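Local coordinates for fatty acid multifunctional protein (atmfp2) (Arabidopsis thaliana, PDB 2WTB) that hydrates long-chain enoyl-CoAs and oxidises 3-hydroxyacyl-CoAs of varied length in peroxisomal fatty acid beta-oxidation during seed germination, at residues A702-R707 / V712-P717; P634-A639 / M672-S677. All blocks are in the same frame, centred on the assembly; numbering follows the deposited sequence.

Interaction 1: A702-R707 / V712-P717; sequences AFLAER and VLLSAP
Arg-707 reaches from the helix of 702-707 to the backbone of 712-717 and grips Ala-716 O end-on with both terminal nitrogens. NH1 donates a hydrogen bond of 2.8 Å to Ala-716 O and NH2 one of 2.9 Å to the same oxygen, which sits almost in the guanidinium plane. NH1 and NH2 approach from the same face of the Ala-716 carbonyl plane, NH1 tilted 26° from it and NH2 61° out of it. NH2 also makes a weak bond to Pro-717 O. The straight chain from CG to NE carries the group across to these carbonyls. On its way CB touches Val-712 CG2 at 3.6 Å, the two side chains crossing at about a right angle, and Leu-714 CD2 at 3.7 Å. Phe-703 CZ lies over the rim of one guanidinium face, while the edge of its ring faces Leu-714 O, with CZ to that oxygen 3.5 Å. Leu-704 CG meets Leu-714 CD1 at the buried side. Were an alanine here instead of Arg-707, the carbonyls of Ala-716 and Pro-717 would probably lose these donors and the tail be less firmly fixed to the helix. With Val-712 N bonded to Arg-707 O at 3.2 Å, this is a C-terminal tail folded back on the last helix, 702-710.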
loop_
_atom_site.group_PDB
_atom_site.type_symbol
_atom_site.label_atom_id
_atom_site.label_comp_id
_atom_site.label_asym_id
_atom_site.label_seq_id
_atom_site.Cartn_x
_atom_site.Cartn_y
_atom_site.Cartn_z
ATOM N N ALA A 702 -23.133 -7.599 -19.730
ATOM C CA ALA A 702 -23.193 -6.786 -20.946
ATOM C C ALA A 702 -21.916 -5.989 -21.213
ATOM O O ALA A 702 -21.420 -5.958 -22.340
ATOM C CB ALA A 702 -24.401 -5.855 -20.902
ATOM N N PHE A 703 -21.394 -5.343 -20.177
ATOM C CA PHE A 703 -20.187 -4.533 -20.306
ATOM C C PHE A 703 -18.990 -5.356 -20.788
ATOM O O PHE A 703 -18.292 -4.960 -21.720
ATOM C CB PHE A 703 -19.865 -3.842 -18.978
ATOM C CG PHE A 703 -18.568 -3.085 -18.983
ATOM C CD1 PHE A 703 -18.507 -1.790 -19.471
ATOM C CD2 PHE A 703 -17.411 -3.663 -18.485
ATOM C CE1 PHE A 703 -17.312 -1.088 -19.470
ATOM C CE2 PHE A 703 -16.214 -2.968 -18.482
ATOM C CZ PHE A 703 -16.164 -1.678 -18.975
ATOM N N LEU A 704 -18.761 -6.501 -20.151
ATOM C CA LEU A 704 -17.631 -7.354 -20.504
ATOM C C LEU A 704 -17.789 -7.925 -21.909
ATOM O O LEU A 704 -16.841 -7.942 -22.693
ATOM C CB LEU A 704 -17.479 -8.493 -19.491
ATOM C CG LEU A 704 -16.112 -9.179 -19.391
ATOM C CD1 LEU A 704 -16.081 -10.127 -18.202
ATOM C CD2 LEU A 704 -15.748 -9.916 -20.671
ATOM N N ALA A 705 -18.993 -8.391 -22.218
ATOM C CA ALA A 705 -19.268 -9.002 -23.513
ATOM C C ALA A 705 -19.018 -8.033 -24.664
ATOM O O ALA A 705 -18.301 -8.352 -25.612
ATOM C CB ALA A 705 -20.696 -9.528 -23.558
ATOM N N GLU A 706 -19.610 -6.846 -24.571
ATOM C CA GLU A 706 -19.510 -5.857 -25.638
ATOM C C GLU A 706 -18.061 -5.433 -25.867
ATOM O O GLU A 706 -17.648 -5.196 -27.002
ATOM C CB GLU A 706 -20.378 -4.638 -25.314
ATOM C CG GLU A 706 -21.171 -4.099 -26.498
ATOM C CD GLU A 706 -20.293 -3.511 -27.587
ATOM O OE1 GLU A 706 -19.218 -2.966 -27.258
ATOM O OE2 GLU A 706 -20.684 -3.588 -28.772
ATOM N N ARG A 707 -17.292 -5.345 -24.786
ATOM C CA ARG A 707 -15.891 -4.946 -24.880
ATOM C C ARG A 707 -14.984 -6.104 -25.283
ATOM O O ARG A 707 -14.000 -5.911 -25.996
ATOM C CB ARG A 707 -15.406 -4.341 -23.563
ATOM C CG ARG A 707 -15.896 -2.928 -23.316
ATOM C CD ARG A 707 -15.074 -2.240 -22.239
ATOM N NE ARG A 707 -15.419 -0.827 -22.113
ATOM C CZ ARG A 707 -14.758 0.035 -21.351
ATOM N NH1 ARG A 707 -13.714 -0.371 -20.644
ATOM N NH2 ARG A 707 -15.139 1.304 -21.294
ATOM N N VAL A 712 -11.216 -4.742 -26.907
ATOM C CA VAL A 712 -10.789 -3.482 -26.305
ATOM C C VAL A 712 -10.496 -3.643 -24.814
ATOM O O VAL A 712 -10.853 -4.654 -24.209
ATOM C CB VAL A 712 -11.848 -2.381 -26.502
ATOM C CG1 VAL A 712 -12.012 -2.059 -27.980
ATOM C CG2 VAL A 712 -13.174 -2.808 -25.897
ATOM N N LEU A 713 -9.848 -2.641 -24.225
ATOM C CA LEU A 713 -9.480 -2.696 -22.813
ATOM C C LEU A 713 -10.685 -2.484 -21.901
ATOM O O LEU A 713 -11.554 -1.660 -22.186
ATOM C CB LEU A 713 -8.391 -1.669 -22.493
ATOM C CG LEU A 713 -7.120 -1.729 -23.342
ATOM C CD1 LEU A 713 -7.312 -0.973 -24.650
ATOM C CD2 LEU A 713 -5.938 -1.171 -22.570
ATOM N N LEU A 714 -10.728 -3.232 -20.803
ATOM C CA LEU A 714 -11.841 -3.160 -19.865
ATOM C C LEU A 714 -11.689 -1.993 -18.894
ATOM O O LEU A 714 -12.678 -1.454 -18.397
ATOM C CB LEU A 714 -11.969 -4.469 -19.082
ATOM C CG LEU A 714 -12.259 -5.738 -19.884
ATOM C CD1 LEU A 714 -12.307 -6.951 -18.968
ATOM C CD2 LEU A 714 -13.557 -5.597 -20.662
ATOM N N SER A 715 -10.447 -1.613 -18.622
ATOM C CA SER A 715 -10.166 -0.558 -17.657
ATOM C C SER A 715 -10.417 0.822 -18.253
ATOM O O SER A 715 -10.411 1.826 -17.540
ATOM C CB SER A 715 -8.726 -0.665 -17.147
ATOM O OG SER A 715 -8.545 -1.846 -16.385
ATOM N N ALA A 716 -10.637 0.863 -19.562
ATOM C CA ALA A 716 -10.930 2.113 -20.251
ATOM C C ALA A 716 -12.175 2.765 -19.659
ATOM O O ALA A 716 -13.133 2.075 -19.307
ATOM C CB ALA A 716 -11.112 1.870 -21.740
ATOM N N PRO A 717 -12.160 4.101 -19.545
ATOM C CA PRO A 717 -13.269 4.866 -18.966
ATOM C C PRO A 717 -14.601 4.519 -19.613
ATOM O O PRO A 717 -14.652 4.233 -20.809
ATOM C CB PRO A 717 -12.891 6.314 -19.285
ATOM C CG PRO A 717 -11.404 6.298 -19.351
ATOM C CD PRO A 717 -11.046 4.972 -19.958
#

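Interaction 2: P634-A639 / M672-S677; sequences PVVNEA and MFWADS
Two helices of the all-helical C-terminal part of the dehydrogenase region, 624-644 and 671-678, meet here through apolar side chains. Val-636 supplies the central contact: its CG1 lies 3.6 Å from Ala-675 CB, and CG2 is 3.9 Å from the same methyl, so both branches of the valine bear on one carbon. The CA atoms of this pair are the nearest across the segments, at 6.6 Å, and both CB atoms point toward the opposing helix. CG2 also approaches Trp-674 CZ3 at 4.2 Å; the valine and indole side chains cross at about a right angle, and the methyl comes to the ring obliquely. Trp-674 has CG anti to its own N, chi1 176°, which carries the six-membered ring toward Val-636; the indole also meets Phe-529 edge-to-face. Three residues on from Val-636, Ala-639 CB touches Met-672 SD at 3.7 Å. The methionine chain is bent at both chi2 and chi3, bringing its sulfur to that methyl although its CB does not point at the helix. All five touching residues are buried, and the link between these segments is wholly apolar. Ile-671 extends the same apolar face, touching Val-635, Val-636 and Ala-639, while Asp-655 accepts from the backbone N of Met-672 and Phe-673. The axes of the two short segments pass 10.3 Å apart at a signed crossing angle of -115°, the geometry of a steeply crossed helix pair within an alpha-helical domain core.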
loop_
_atom_site.group_PDB
_atom_site.type_symbol
_atom_site.label_atom_id
_atom_site.label_comp_id
_atom_site.label_asym_id
_atom_site.label_seq_id
_atom_site.Cartn_x
_atom_site.Cartn_y
_atom_site.Cartn_z
ATOM N N PRO A 634 -14.917 -14.863 -12.867
ATOM C CA PRO A 634 -16.220 -14.403 -12.374
ATOM C C PRO A 634 -16.090 -13.151 -11.507
ATOM O O PRO A 634 -17.019 -12.345 -11.457
ATOM C CB PRO A 634 -16.713 -15.586 -11.537
ATOM C CG PRO A 634 -16.036 -16.768 -12.133
ATOM C CD PRO A 634 -14.675 -16.278 -12.532
ATOM N N VAL A 635 -14.954 -12.993 -10.834
ATOM C CA VAL A 635 -14.693 -11.778 -10.066
ATOM C C VAL A 635 -14.451 -10.596 -11.004
ATOM O O VAL A 635 -14.946 -9.495 -10.766
ATOM C CB VAL A 635 -13.494 -11.937 -9.109
ATOM C CG1 VAL A 635 -13.089 -10.592 -8.544
ATOM C CG2 VAL A 635 -13.833 -12.902 -7.985
ATOM N N VAL A 636 -13.688 -10.829 -12.069
ATOM C CA VAL A 636 -13.500 -9.817 -13.100
ATOM C C VAL A 636 -14.864 -9.410 -13.634
ATOM O O VAL A 636 -15.172 -8.225 -13.766
ATOM C CB VAL A 636 -12.660 -10.341 -14.278
ATOM C CG1 VAL A 636 -12.647 -9.325 -15.415
ATOM C CG2 VAL A 636 -11.247 -10.667 -13.829
ATOM N N ASN A 637 -15.680 -10.414 -13.932
ATOM C CA ASN A 637 -17.027 -10.198 -14.437
ATOM C C ASN A 637 -17.815 -9.254 -13.531
ATOM O O ASN A 637 -18.517 -8.361 -14.006
ATOM C CB ASN A 637 -17.755 -11.537 -14.565
ATOM C CG ASN A 637 -18.976 -11.454 -15.451
ATOM O OD1 ASN A 637 -19.135 -10.511 -16.225
ATOM N ND2 ASN A 637 -19.847 -12.451 -15.349
ATOM N N GLU A 638 -17.686 -9.457 -12.224
ATOM C CA GLU A 638 -18.425 -8.669 -11.249
ATOM C C GLU A 638 -17.821 -7.278 -11.114
ATOM O O GLU A 638 -18.539 -6.290 -10.960
ATOM C CB GLU A 638 -18.441 -9.377 -9.893
ATOM C CG GLU A 638 -19.426 -8.789 -8.900
ATOM C CD GLU A 638 -20.862 -8.875 -9.380
ATOM O OE1 GLU A 638 -21.223 -9.894 -10.008
ATOM O OE2 GLU A 638 -21.632 -7.927 -9.125
ATOM N N ALA A 639 -16.494 -7.210 -11.175
ATOM C CA ALA A 639 -15.791 -5.938 -11.130
ATOM C C ALA A 639 -16.254 -5.041 -12.271
ATOM O O ALA A 639 -16.345 -3.824 -12.118
ATOM C CB ALA A 639 -14.291 -6.159 -11.208
ATOM N N MET A 672 -8.502 -5.569 -12.095
ATOM C CA MET A 672 -8.815 -5.027 -13.415
ATOM C C MET A 672 -7.572 -4.924 -14.292
ATOM O O MET A 672 -7.606 -5.282 -15.468
ATOM C CB MET A 672 -9.504 -3.665 -13.300
ATOM C CG MET A 672 -10.871 -3.711 -12.634
ATOM S SD MET A 672 -12.144 -4.494 -13.647
ATOM C CE MET A 672 -12.286 -3.310 -14.983
ATOM N N PHE A 673 -6.477 -4.437 -13.718
ATOM C CA PHE A 673 -5.208 -4.375 -14.436
ATOM C C PHE A 673 -4.791 -5.767 -14.910
ATOM O O PHE A 673 -4.225 -5.922 -15.993
ATOM C CB PHE A 673 -4.118 -3.771 -13.550
ATOM C CG PHE A 673 -2.780 -3.653 -14.226
ATOM C CD1 PHE A 673 -2.382 -2.458 -14.799
ATOM C CD2 PHE A 673 -1.916 -4.736 -14.283
ATOM C CE1 PHE A 673 -1.149 -2.344 -15.418
ATOM C CE2 PHE A 673 -0.683 -4.629 -14.903
ATOM C CZ PHE A 673 -0.299 -3.432 -15.468
ATOM N N TRP A 674 -5.081 -6.773 -14.090
ATOM C CA TRP A 674 -4.747 -8.157 -14.407
ATOM C C TRP A 674 -5.648 -8.680 -15.517
ATOM O O TRP A 674 -5.190 -9.369 -16.426
ATOM C CB TRP A 674 -4.874 -9.031 -13.155
ATOM C CG TRP A 674 -4.654 -10.495 -13.394
ATOM C CD1 TRP A 674 -3.466 -11.112 -13.659
ATOM C CD2 TRP A 674 -5.646 -11.531 -13.371
ATOM N NE1 TRP A 674 -3.658 -12.463 -13.813
ATOM C CE2 TRP A 674 -4.987 -12.747 -13.640
ATOM C CE3 TRP A 674 -7.028 -11.547 -13.155
ATOM C CZ2 TRP A 674 -5.661 -13.966 -13.697
ATOM C CZ3 TRP A 674 -7.696 -12.759 -13.212
ATOM C CH2 TRP A 674 -7.012 -13.953 -13.481
ATOM N N ALA A 675 -6.931 -8.340 -15.439
ATOM C CA ALA A 675 -7.900 -8.746 -16.454
ATOM C C ALA A 675 -7.471 -8.299 -17.848
ATOM O O ALA A 675 -7.521 -9.079 -18.798
ATOM C CB ALA A 675 -9.287 -8.202 -16.120
ATOM N N ASP A 676 -7.054 -7.043 -17.968
ATOM C CA ASP A 676 -6.567 -6.528 -19.244
ATOM C C ASP A 676 -5.195 -7.100 -19.579
ATOM O O ASP A 676 -4.769 -7.085 -20.735
ATOM C CB ASP A 676 -6.518 -5.002 -19.229
ATOM C CG ASP A 676 -7.852 -4.375 -19.581
ATOM O OD1 ASP A 676 -8.089 -3.212 -19.188
ATOM O OD2 ASP A 676 -8.663 -5.047 -20.253
ATOM N N SER A 677 -4.508 -7.604 -18.561
ATOM C CA SER A 677 -3.205 -8.224 -18.747
ATOM C C SER A 677 -3.355 -9.544 -19.496
ATOM O O SER A 677 -2.418 -10.018 -20.142
ATOM C CB SER A 677 -2.531 -8.457 -17.396
ATOM O OG SER A 677 -1.283 -9.108 -17.556
#

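How the interactions relate
Interaction 2 lies deeper in the chain, about 20 Å from its centre, and interaction 1 about 27 Å; their own centres are about 10 Å apart. Asp-676, in 672-677, joins them: its OD2 is 2.8 Å from Leu-714 N and its OD1 2.9 Å from Ser-715 N, so one carboxylate probably accepts from two successive backbone N-H groups of the tail. A second link is Leu-704 CD1, which packs 3.7 Å from Asn-637 OD1, setting helix 702-710 against helix 624-644. Interaction 2 thus belongs to the interior and interaction 1 to the outer layer laid on it. Both lie away from the predicted hydratase residues, Glu-119 and Glu-139.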